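Local coordinates for aminotransferase, class V family protein (Trichomonas vaginalis, PDB 5F8V) that probably catalyses the pyridoxal-phosphate-dependent exchange of an amino group between O-phospho-L-serine and 2-oxoglutarate in serine biosynthesis, at residues 302-307 with 346-351; 7-12 with 334-339; 18-23 with 258-263. All blocks are in the same frame, centred on the assembly; numbering follows the deposited sequence.

Contact 1 of 3, residues 302-307 with 346-351; sequences RMNMPF and RASCYN
Asn304 spends one amide nitrogen on two hydroxyl groups of the facing segment. Its ND2 donates to Tyr350 OH at 3.1 Å along a nearly straight line (168°), and also to Ser348 OG at 3.1 Å in a more bent bond (141°). Both oxygens lie close to the amide plane, where the N-H groups point, while the phenol ring stands 73° away from that plane. Further along Tyr350, Met303 SD comes obliquely to within 3.9 Å of CD1, a Met-aromatic contact, and the methionine's flexible chain carries its CE on to 3.6 Å from Cys349 O.

Asn304 and Ser348 belong to a two-stranded antiparallel sheet, 304-307 against 345-348, in the C-terminal part of this class-V aminotransferase fold, with Met303 and Tyr350 just beyond its end. Met305 and Ala347 form a hydrogen-bonded pair, with Met305 N 2.8 Å from Ala347 O and Ala347 N donating back to Met305 O. Beyond the strands Cys349 N still binds Met303 O. Pro306 fits because it faces Arg346 in a non-hydrogen-bonded pair, where no N-H is needed across the sheet; their CA atoms are 4.0 Å apart.

On the face of Met305 and Ala347, the short alanine side chain meets Met305 CB, while Met305 CE reaches Cys349 CB at 4.0 Å. Phe307 CE1 comes near Ala347 N and CB. Helix 355-367 packs on Phe307, Ala347 and Cys349; helix 267-286 receives Met305.

The polar face is positioned from outside: Asn156 ND2 donates to Asn304 OD1, and Tyr350 OH bonds Ala11 O. Arg302, with Met303 CE over one face of its guanidinium, is held by Glu163, Asp271 and Ser184.

Contact 2 of 3, residues 7-12 with 334-339; sequences YNFSAG and LTLKGH
Leu334 joins the N-terminal segment through both of its backbone polar groups. Its N donates to Tyr7 O at 2.9 Å, with an essentially linear N-H (179°), and its O accepts from Phe9 N at 3.0 Å. This is the bonding of a parallel bridge, in which Leu334 straddles its partner Asn8 by binding the residues before and after it. Past that point the pairing stops: Phe9 O and Thr335 O, two acceptors, approach without bonding, and Thr335 turns the chain with left-handed backbone angles.

The N-terminal segment then satisfies its own donors. Asn8 OD1 takes the N-H of Ser10 at 3.1 Å, an Asx turn, from above its carbonyl plane, and Ser10 OG takes that of Gly12 at 3.3 Å, an ST turn. Short polar side chains suit both places, since each must curl back to the chain two residues on. The other end of the Asn8 amide is also used, ND2 donating to Glu40 O of the second subunit, and Ser10 OG bonds Pro13 O as well.

Apolar contacts complete the join. Phe9 and Leu336 run side by side, CD2 of the ring 4.1 Å from Leu336 CG, with Leu336 CD2 over a ring face. The methyl CG2 of Thr335 rests 3.8 Å from Ser10 CA.

Phe9 and Tyr7 lie against helix 355-367, Leu334 and Leu336 against helix 318-329. Arg346 N bonds Leu336 O, tying this turn to strand 345-348, while Met36 of the second subunit packs on Asn8 and Leu334.

Contact 3 of 3, residues 18-23 with 258-263; sequences LECLER and FKWIEE
A salt-bridge network of Glu19, Arg23 and Glu263 spans two helices, 18-26 and 248-263, whose segments here run at 136° to one another with axes 10.4 Å apart. Arg23 NH2 meets Glu263 OE1 at 3.1 Å, the oxygen lying at the guanidinium edge, near its plane, and being approached on its syn side; NH1 adds a weak bond to the same oxygen. Arginine suits this place because its chain, extended from CG to NE, can bridge the gap and present two N-H groups to one carboxylate.

Glu19, one helical turn before Arg23, is the second anion. Its OE2 is 3.1 Å from Arg23 NH2 but well out of the guanidinium plane, so the attraction is one of charge alone, and its CB lies over the guanidinium face. The two carboxylates slide past each other, Glu19 OE2 3.7 Å from Glu263 OE1, a closeness the shared arginine probably makes tolerable.

Beside the charged group, Trp260 supplies the largest contact area of any residue here. With CG anti to the backbone N (chi1 175°), the indole lies across the interface and turns its CD1-NE1 edge to Glu19, the two side chains crossing at about a right angle. NE1 gives a weak hydrogen bond to Glu19 OE1 at 3.2 Å. Cys20, short and apolar, suits the position facing Trp260: its SG touches CB at 3.8 Å and lies obliquely to the indole.

Earlier turns of helix 248-263 continue the packing, with Phe253 and Ile257 against Cys20. On other sides of that helix, Phe258 packs on helix 46-63 and Ile261 on helix 267-286, while Leu18 and Leu21 meet the second subunit.

Overall arrangement
Contact 1 is wholly buried, contacts 2 and 3 only partly so, and both of these reach the second subunit. Contacts 1 and 2 are neighbours, their centres about 9 Å apart: their segments alternate along the chain, and the N-terminal segment and the turn after strand 333-334 lie against the same small antiparallel sheet, and helix 355-367 packs on both. Contact 3, about 21 Å from contact 1 between centres, joins two helices instead and meets contact 1 where Asn351 packs on Trp260 and Ile261. Chemistry follows place: amide-hydroxyl and backbone bonds between the buried segments of contact 1, backbone pairing with Asx and ST turns in contact 2, and ion pairs at the more exposed helix crossing.

Contact 1 of 3, residues 302-307 with 346-351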
loop_
_atom_site.group_PDB
_atom_site.type_symbol
_atom_site.label_atom_id
_atom_site.label_comp_id
_atom_site.label_asym_id
_atom_site.label_seq_id
_atom_site.Cartn_x
_atom_site.Cartn_y
_atom_site.Cartn_z
ATOM N N ARG A 302 1.114 21.299 17.152
ATOM C CA ARG A 302 2.303 20.785 17.818
ATOM C C ARG A 302 3.206 20.054 16.830
ATOM O O ARG A 302 4.374 19.859 17.120
ATOM C CB ARG A 302 1.940 19.808 18.946
ATOM C CG ARG A 302 1.078 20.384 20.066
ATOM C CD ARG A 302 0.335 19.296 20.847
ATOM N NE ARG A 302 -0.405 18.435 19.924
ATOM C CZ ARG A 302 -0.210 17.129 19.731
ATOM N NH1 ARG A 302 0.650 16.428 20.470
ATOM N NH2 ARG A 302 -0.928 16.501 18.795
ATOM N N MET A 303 2.653 19.618 15.696
ATOM C CA MET A 303 3.322 18.712 14.762
ATOM C C MET A 303 3.966 19.426 13.573
ATOM O O MET A 303 5.004 18.992 13.087
ATOM C CB MET A 303 2.319 17.688 14.220
ATOM C CG MET A 303 1.649 16.788 15.257
ATOM S SD MET A 303 2.752 15.520 15.939
ATOM C CE MET A 303 3.298 16.364 17.417
ATOM N N ASN A 304 3.332 20.491 13.084
ATOM C CA ASN A 304 3.804 21.214 11.905
ATOM C C ASN A 304 3.786 22.705 12.195
ATOM O O ASN A 304 2.734 23.275 12.494
ATOM C CB ASN A 304 2.927 20.891 10.695
ATOM C CG ASN A 304 2.775 19.394 10.460
ATOM O OD1 ASN A 304 1.837 18.773 10.973
ATOM N ND2 ASN A 304 3.724 18.795 9.722
ATOM N N MET A 305 4.957 23.328 12.122
ATOM C CA MET A 305 5.139 24.709 12.517
ATOM C C MET A 305 5.620 25.499 11.316
ATOM O O MET A 305 6.826 25.659 11.142
ATOM C CB MET A 305 6.164 24.781 13.655
ATOM C CG MET A 305 5.599 24.288 14.975
ATOM S SD MET A 305 6.641 23.165 15.889
ATOM C CE MET A 305 6.200 21.587 15.177
ATOM N N PRO A 306 4.680 25.976 10.466
ATOM C CA PRO A 306 5.112 26.876 9.402
ATOM C C PRO A 306 5.592 28.203 9.974
ATOM O O PRO A 306 5.193 28.603 11.074
ATOM C CB PRO A 306 3.865 27.061 8.523
ATOM C CG PRO A 306 2.717 26.566 9.325
ATOM C CD PRO A 306 3.242 25.663 10.399
ATOM N N PHE A 307 6.496 28.841 9.246
ATOM C CA PHE A 307 6.924 30.201 9.556
ATOM C C PHE A 307 7.550 30.822 8.318
ATOM O O PHE A 307 7.983 30.123 7.407
ATOM C CB PHE A 307 7.858 30.257 10.775
ATOM C CG PHE A 307 9.120 29.440 10.650
ATOM C CD1 PHE A 307 9.114 28.071 10.897
ATOM C CD2 PHE A 307 10.335 30.053 10.351
ATOM C CE1 PHE A 307 10.280 27.327 10.818
ATOM C CE2 PHE A 307 11.508 29.314 10.261
ATOM C CZ PHE A 307 11.486 27.951 10.503
ATOM N N ARG A 346 8.935 25.451 7.193
ATOM C CA ARG A 346 8.106 24.611 8.062
ATOM C C ARG A 346 8.943 23.581 8.807
ATOM O O ARG A 346 9.638 22.771 8.185
ATOM C CB ARG A 346 7.016 23.916 7.233
ATOM C CG ARG A 346 6.004 23.095 8.036
ATOM C CD ARG A 346 4.976 22.382 7.153
ATOM N NE ARG A 346 5.594 21.666 6.037
ATOM C CZ ARG A 346 4.948 20.911 5.149
ATOM N NH1 ARG A 346 3.635 20.694 5.236
ATOM N NH2 ARG A 346 5.638 20.334 4.171
ATOM N N ALA A 347 8.884 23.620 10.138
ATOM C CA ALA A 347 9.441 22.547 10.957
ATOM C C ALA A 347 8.323 21.551 11.215
ATOM O O ALA A 347 7.310 21.900 11.830
ATOM C CB ALA A 347 9.968 23.088 12.272
ATOM N N SER A 348 8.497 20.331 10.716
ATOM C CA SER A 348 7.618 19.212 11.038
ATOM C C SER A 348 8.348 18.361 12.069
ATOM O O SER A 348 9.471 17.930 11.815
ATOM C CB SER A 348 7.287 18.407 9.781
ATOM O OG SER A 348 6.616 19.205 8.825
ATOM N N CYS A 349 7.724 18.172 13.237
ATOM C CA CYS A 349 8.338 17.509 14.398
ATOM C C CYS A 349 7.352 16.522 15.010
ATOM O O CYS A 349 6.581 16.859 15.909
ATOM C CB CYS A 349 8.748 18.529 15.468
ATOM S SG CYS A 349 9.855 19.834 14.881
ATOM N N TYR A 350 7.381 15.297 14.503
ATOM C CA TYR A 350 6.477 14.259 14.971
ATOM C C TYR A 350 7.093 13.602 16.200
ATOM O O TYR A 350 8.099 14.089 16.722
ATOM C CB TYR A 350 6.209 13.269 13.840
ATOM C CG TYR A 350 5.647 13.930 12.602
ATOM C CD1 TYR A 350 4.346 14.417 12.591
ATOM C CD2 TYR A 350 6.413 14.068 11.442
ATOM C CE1 TYR A 350 3.815 15.024 11.463
ATOM C CE2 TYR A 350 5.894 14.679 10.311
ATOM C CZ TYR A 350 4.587 15.147 10.326
ATOM O OH TYR A 350 4.039 15.753 9.219
ATOM N N ASN A 351 6.478 12.519 16.674
ATOM C CA ASN A 351 6.944 11.797 17.865
ATOM C C ASN A 351 8.448 11.551 17.869
ATOM O O ASN A 351 9.140 11.891 18.833
ATOM C CB ASN A 351 6.206 10.452 17.997
ATOM C CG ASN A 351 4.741 10.607 18.396
ATOM O OD1 ASN A 351 4.269 11.705 18.726
ATOM N ND2 ASN A 351 4.007 9.496 18.354
#

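Contact 2 of 3, residues 7-12 with 334-339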
loop_
_atom_site.group_PDB
_atom_site.type_symbol
_atom_site.label_atom_id
_atom_site.label_comp_id
_atom_site.label_asym_id
_atom_site.label_seq_id
_atom_site.Cartn_x
_atom_site.Cartn_y
_atom_site.Cartn_z
ATOM N N TYR A 7 19.345 15.818 10.918
ATOM C CA TYR A 7 18.155 16.345 11.570
ATOM C C TYR A 7 17.065 16.498 10.515
ATOM O O TYR A 7 17.111 17.410 9.688
ATOM C CB TYR A 7 18.453 17.686 12.234
ATOM C CG TYR A 7 19.503 17.632 13.316
ATOM C CD1 TYR A 7 19.479 16.635 14.305
ATOM C CD2 TYR A 7 20.514 18.593 13.380
ATOM C CE1 TYR A 7 20.427 16.600 15.314
ATOM C CE2 TYR A 7 21.470 18.561 14.388
ATOM C CZ TYR A 7 21.419 17.564 15.349
ATOM O OH TYR A 7 22.342 17.527 16.349
ATOM N N ASN A 8 16.084 15.605 10.560
ATOM C CA ASN A 8 15.124 15.418 9.487
ATOM C C ASN A 8 13.764 16.034 9.835
ATOM O O ASN A 8 13.039 15.513 10.683
ATOM C CB ASN A 8 14.994 13.915 9.221
ATOM C CG ASN A 8 14.068 13.586 8.064
ATOM O OD1 ASN A 8 13.671 14.450 7.291
ATOM N ND2 ASN A 8 13.722 12.317 7.951
ATOM N N PHE A 9 13.428 17.139 9.167
ATOM C CA PHE A 9 12.152 17.808 9.378
ATOM C C PHE A 9 11.147 17.566 8.245
ATOM O O PHE A 9 10.250 18.367 8.047
ATOM C CB PHE A 9 12.394 19.300 9.598
ATOM C CG PHE A 9 13.159 19.607 10.848
ATOM C CD1 PHE A 9 12.506 19.685 12.073
ATOM C CD2 PHE A 9 14.526 19.817 10.808
ATOM C CE1 PHE A 9 13.212 19.962 13.239
ATOM C CE2 PHE A 9 15.235 20.098 11.966
ATOM C CZ PHE A 9 14.577 20.183 13.185
ATOM N N SER A 10 11.273 16.451 7.520
ATOM C CA SER A 10 10.344 16.154 6.440
ATOM C C SER A 10 8.925 15.993 6.969
ATOM O O SER A 10 8.708 15.338 7.984
ATOM C CB SER A 10 10.733 14.891 5.686
ATOM O OG SER A 10 9.743 14.598 4.711
ATOM N N ALA A 11 7.977 16.588 6.254
ATOM C CA ALA A 11 6.568 16.531 6.605
ATOM C C ALA A 11 5.956 15.152 6.368
ATOM O O ALA A 11 4.936 14.837 6.958
ATOM C CB ALA A 11 5.791 17.585 5.827
ATOM N N GLY A 12 6.553 14.342 5.502
ATOM C CA GLY A 12 5.986 13.026 5.166
ATOM C C GLY A 12 6.504 12.467 3.844
ATOM O O GLY A 12 6.361 13.140 2.826
ATOM N N LEU A 334 17.409 19.378 7.595
ATOM C CA LEU A 334 16.895 19.051 6.264
ATOM C C LEU A 334 15.378 19.188 6.143
ATOM O O LEU A 334 14.637 18.863 7.073
ATOM C CB LEU A 334 17.305 17.624 5.889
ATOM C CG LEU A 334 18.823 17.349 5.841
ATOM C CD1 LEU A 334 19.078 15.899 5.461
ATOM C CD2 LEU A 334 19.529 18.283 4.873
ATOM N N THR A 335 14.951 19.657 4.970
ATOM C CA THR A 335 13.540 19.795 4.579
ATOM C C THR A 335 12.787 20.786 5.469
ATOM O O THR A 335 11.664 20.541 5.926
ATOM C CB THR A 335 12.837 18.421 4.489
ATOM O OG1 THR A 335 13.690 17.500 3.805
ATOM C CG2 THR A 335 11.503 18.516 3.714
ATOM N N LEU A 336 13.436 21.922 5.701
ATOM C CA LEU A 336 12.788 23.069 6.323
ATOM C C LEU A 336 12.098 23.944 5.281
ATOM O O LEU A 336 11.446 24.913 5.636
ATOM C CB LEU A 336 13.797 23.861 7.162
ATOM C CG LEU A 336 14.016 23.165 8.512
ATOM C CD1 LEU A 336 15.392 23.422 9.057
ATOM C CD2 LEU A 336 12.957 23.583 9.524
ATOM N N LYS A 337 12.239 23.594 4.000
ATOM C CA LYS A 337 11.497 24.232 2.917
ATOM C C LYS A 337 10.005 23.948 3.080
ATOM O O LYS A 337 9.602 22.788 3.169
ATOM C CB LYS A 337 11.990 23.690 1.573
ATOM C CG LYS A 337 11.365 24.328 0.346
ATOM C CD LYS A 337 12.090 23.889 -0.918
ATOM C CE LYS A 337 11.786 24.809 -2.091
ATOM N NZ LYS A 337 12.663 24.480 -3.252
ATOM N N GLY A 338 9.199 25.006 3.128
ATOM C CA GLY A 338 7.752 24.869 3.283
ATOM C C GLY A 338 7.121 24.272 2.038
ATOM O O GLY A 338 7.757 24.228 0.978
ATOM N N HIS A 339 5.874 23.815 2.166
ATOM C CA HIS A 339 5.119 23.276 1.024
ATOM C C HIS A 339 5.086 24.304 -0.109
ATOM O O HIS A 339 4.975 25.508 0.143
ATOM C CB HIS A 339 3.681 22.903 1.433
ATOM C CG HIS A 339 3.004 21.952 0.491
ATOM N ND1 HIS A 339 3.220 20.589 0.529
ATOM C CD2 HIS A 339 2.098 22.158 -0.493
ATOM C CE1 HIS A 339 2.490 20.002 -0.401
ATOM N NE2 HIS A 339 1.795 20.931 -1.030
#

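Contact 3 of 3, residues 18-23 with 258-263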
loop_
_atom_site.group_PDB
_atom_site.type_symbol
_atom_site.label_atom_id
_atom_site.label_comp_id
_atom_site.label_asym_id
_atom_site.label_seq_id
_atom_site.Cartn_x
_atom_site.Cartn_y
_atom_site.Cartn_z
ATOM N N LEU A 18 15.291 5.704 15.782
ATOM C CA LEU A 18 16.491 4.975 15.348
ATOM C C LEU A 18 16.510 3.534 15.878
ATOM O O LEU A 18 16.882 2.611 15.151
ATOM C CB LEU A 18 17.765 5.722 15.767
ATOM C CG LEU A 18 19.111 5.164 15.293
ATOM C CD1 LEU A 18 19.157 4.965 13.783
ATOM C CD2 LEU A 18 20.238 6.080 15.741
ATOM N N GLU A 19 16.076 3.357 17.125
ATOM C CA GLU A 19 15.921 2.033 17.749
ATOM C C GLU A 19 15.085 1.091 16.877
ATOM O O GLU A 19 15.408 -0.084 16.751
ATOM C CB GLU A 19 15.222 2.138 19.115
ATOM C CG GLU A 19 15.948 2.915 20.210
ATOM C CD GLU A 19 15.005 3.303 21.349
ATOM O OE1 GLU A 19 14.769 4.516 21.560
ATOM O OE2 GLU A 19 14.474 2.384 22.018
ATOM N N CYS A 20 13.999 1.609 16.309
ATOM C CA CYS A 20 13.135 0.822 15.435
ATOM C C CYS A 20 13.840 0.444 14.134
ATOM O O CYS A 20 13.729 -0.689 13.669
ATOM C CB CYS A 20 11.827 1.558 15.153
ATOM S SG CYS A 20 10.806 1.799 16.626
ATOM N N LEU A 21 14.594 1.377 13.566
ATOM C CA LEU A 21 15.385 1.084 12.371
ATOM C C LEU A 21 16.456 0.024 12.686
ATOM O O LEU A 21 16.653 -0.925 11.919
ATOM C CB LEU A 21 16.012 2.363 11.808
ATOM C CG LEU A 21 15.049 3.469 11.356
ATOM C CD1 LEU A 21 15.781 4.789 11.168
ATOM C CD2 LEU A 21 14.296 3.081 10.088
ATOM N N GLU A 22 17.120 0.172 13.833
ATOM C CA GLU A 22 18.158 -0.780 14.257
ATOM C C GLU A 22 17.592 -2.172 14.543
ATOM O O GLU A 22 18.187 -3.170 14.143
ATOM C CB GLU A 22 18.911 -0.246 15.477
ATOM C CG GLU A 22 19.775 0.957 15.131
ATOM C CD GLU A 22 20.369 1.661 16.335
ATOM O OE1 GLU A 22 19.827 1.533 17.458
ATOM O OE2 GLU A 22 21.382 2.367 16.137
ATOM N N ARG A 23 16.449 -2.228 15.230
ATOM C CA ARG A 23 15.739 -3.488 15.483
ATOM C C ARG A 23 15.354 -4.186 14.168
ATOM O O ARG A 23 15.579 -5.385 14.011
ATOM C CB ARG A 23 14.491 -3.265 16.358
ATOM C CG ARG A 23 14.800 -2.983 17.826
ATOM C CD ARG A 23 13.663 -2.258 18.555
ATOM N NE ARG A 23 14.078 -1.789 19.885
ATOM C CZ ARG A 23 13.341 -1.046 20.719
ATOM N NH1 ARG A 23 12.113 -0.647 20.395
ATOM N NH2 ARG A 23 13.845 -0.687 21.898
ATOM N N PHE A 258 4.825 1.202 17.759
ATOM C CA PHE A 258 3.856 1.140 18.872
ATOM C C PHE A 258 4.556 0.747 20.185
ATOM O O PHE A 258 4.357 1.380 21.223
ATOM C CB PHE A 258 2.695 0.173 18.583
ATOM C CG PHE A 258 1.862 0.518 17.362
ATOM C CD1 PHE A 258 1.826 1.807 16.812
ATOM C CD2 PHE A 258 1.083 -0.466 16.768
ATOM C CE1 PHE A 258 1.051 2.078 15.686
ATOM C CE2 PHE A 258 0.309 -0.194 15.649
ATOM C CZ PHE A 258 0.297 1.077 15.104
ATOM N N LYS A 259 5.402 -0.274 20.113
ATOM C CA LYS A 259 6.200 -0.701 21.265
ATOM C C LYS A 259 7.080 0.454 21.743
ATOM O O LYS A 259 7.127 0.759 22.927
ATOM C CB LYS A 259 7.094 -1.894 20.913
ATOM C CG LYS A 259 6.375 -3.177 20.526
ATOM C CD LYS A 259 7.342 -4.138 19.844
ATOM C CE LYS A 259 6.653 -5.398 19.370
ATOM N NZ LYS A 259 7.521 -6.215 18.476
ATOM N N TRP A 260 7.771 1.102 20.813
ATOM C CA TRP A 260 8.614 2.241 21.171
ATOM C C TRP A 260 7.835 3.346 21.899
ATOM O O TRP A 260 8.336 3.896 22.868
ATOM C CB TRP A 260 9.351 2.792 19.949
ATOM C CG TRP A 260 10.126 4.027 20.221
ATOM C CD1 TRP A 260 11.410 4.116 20.690
ATOM C CD2 TRP A 260 9.679 5.361 20.025
ATOM N NE1 TRP A 260 11.781 5.433 20.799
ATOM C CE2 TRP A 260 10.737 6.218 20.394
ATOM C CE3 TRP A 260 8.480 5.921 19.577
ATOM C CZ2 TRP A 260 10.628 7.604 20.335
ATOM C CZ3 TRP A 260 8.373 7.317 19.513
ATOM C CH2 TRP A 260 9.441 8.133 19.887
ATOM N N ILE A 261 6.620 3.644 21.448
ATOM C CA ILE A 261 5.763 4.628 22.113
ATOM C C ILE A 261 5.414 4.182 23.535
ATOM O O ILE A 261 5.426 4.997 24.457
ATOM C CB ILE A 261 4.457 4.901 21.328
ATOM C CG1 ILE A 261 4.763 5.581 19.987
ATOM C CG2 ILE A 261 3.508 5.788 22.135
ATOM C CD1 ILE A 261 3.583 5.653 19.042
ATOM N N GLU A 262 5.096 2.899 23.703
ATOM C CA GLU A 262 4.805 2.362 25.043
ATOM C C GLU A 262 6.017 2.484 25.964
ATOM O O GLU A 262 5.874 2.867 27.131
ATOM C CB GLU A 262 4.321 0.913 24.976
ATOM C CG GLU A 262 2.939 0.782 24.370
ATOM C CD GLU A 262 2.439 -0.651 24.328
ATOM O OE1 GLU A 262 3.173 -1.543 23.855
ATOM O OE2 GLU A 262 1.286 -0.882 24.749
ATOM N N GLU A 263 7.204 2.199 25.424
ATOM C CA GLU A 263 8.466 2.300 26.175
ATOM C C GLU A 263 8.715 3.720 26.698
ATOM O O GLU A 263 9.270 3.890 27.789
ATOM C CB GLU A 263 9.664 1.836 25.318
ATOM C CG GLU A 263 9.696 0.335 25.044
ATOM C CD GLU A 263 10.625 -0.086 23.909
ATOM O OE1 GLU A 263 11.544 0.670 23.522
ATOM O OE2 GLU A 263 10.443 -1.210 23.402
#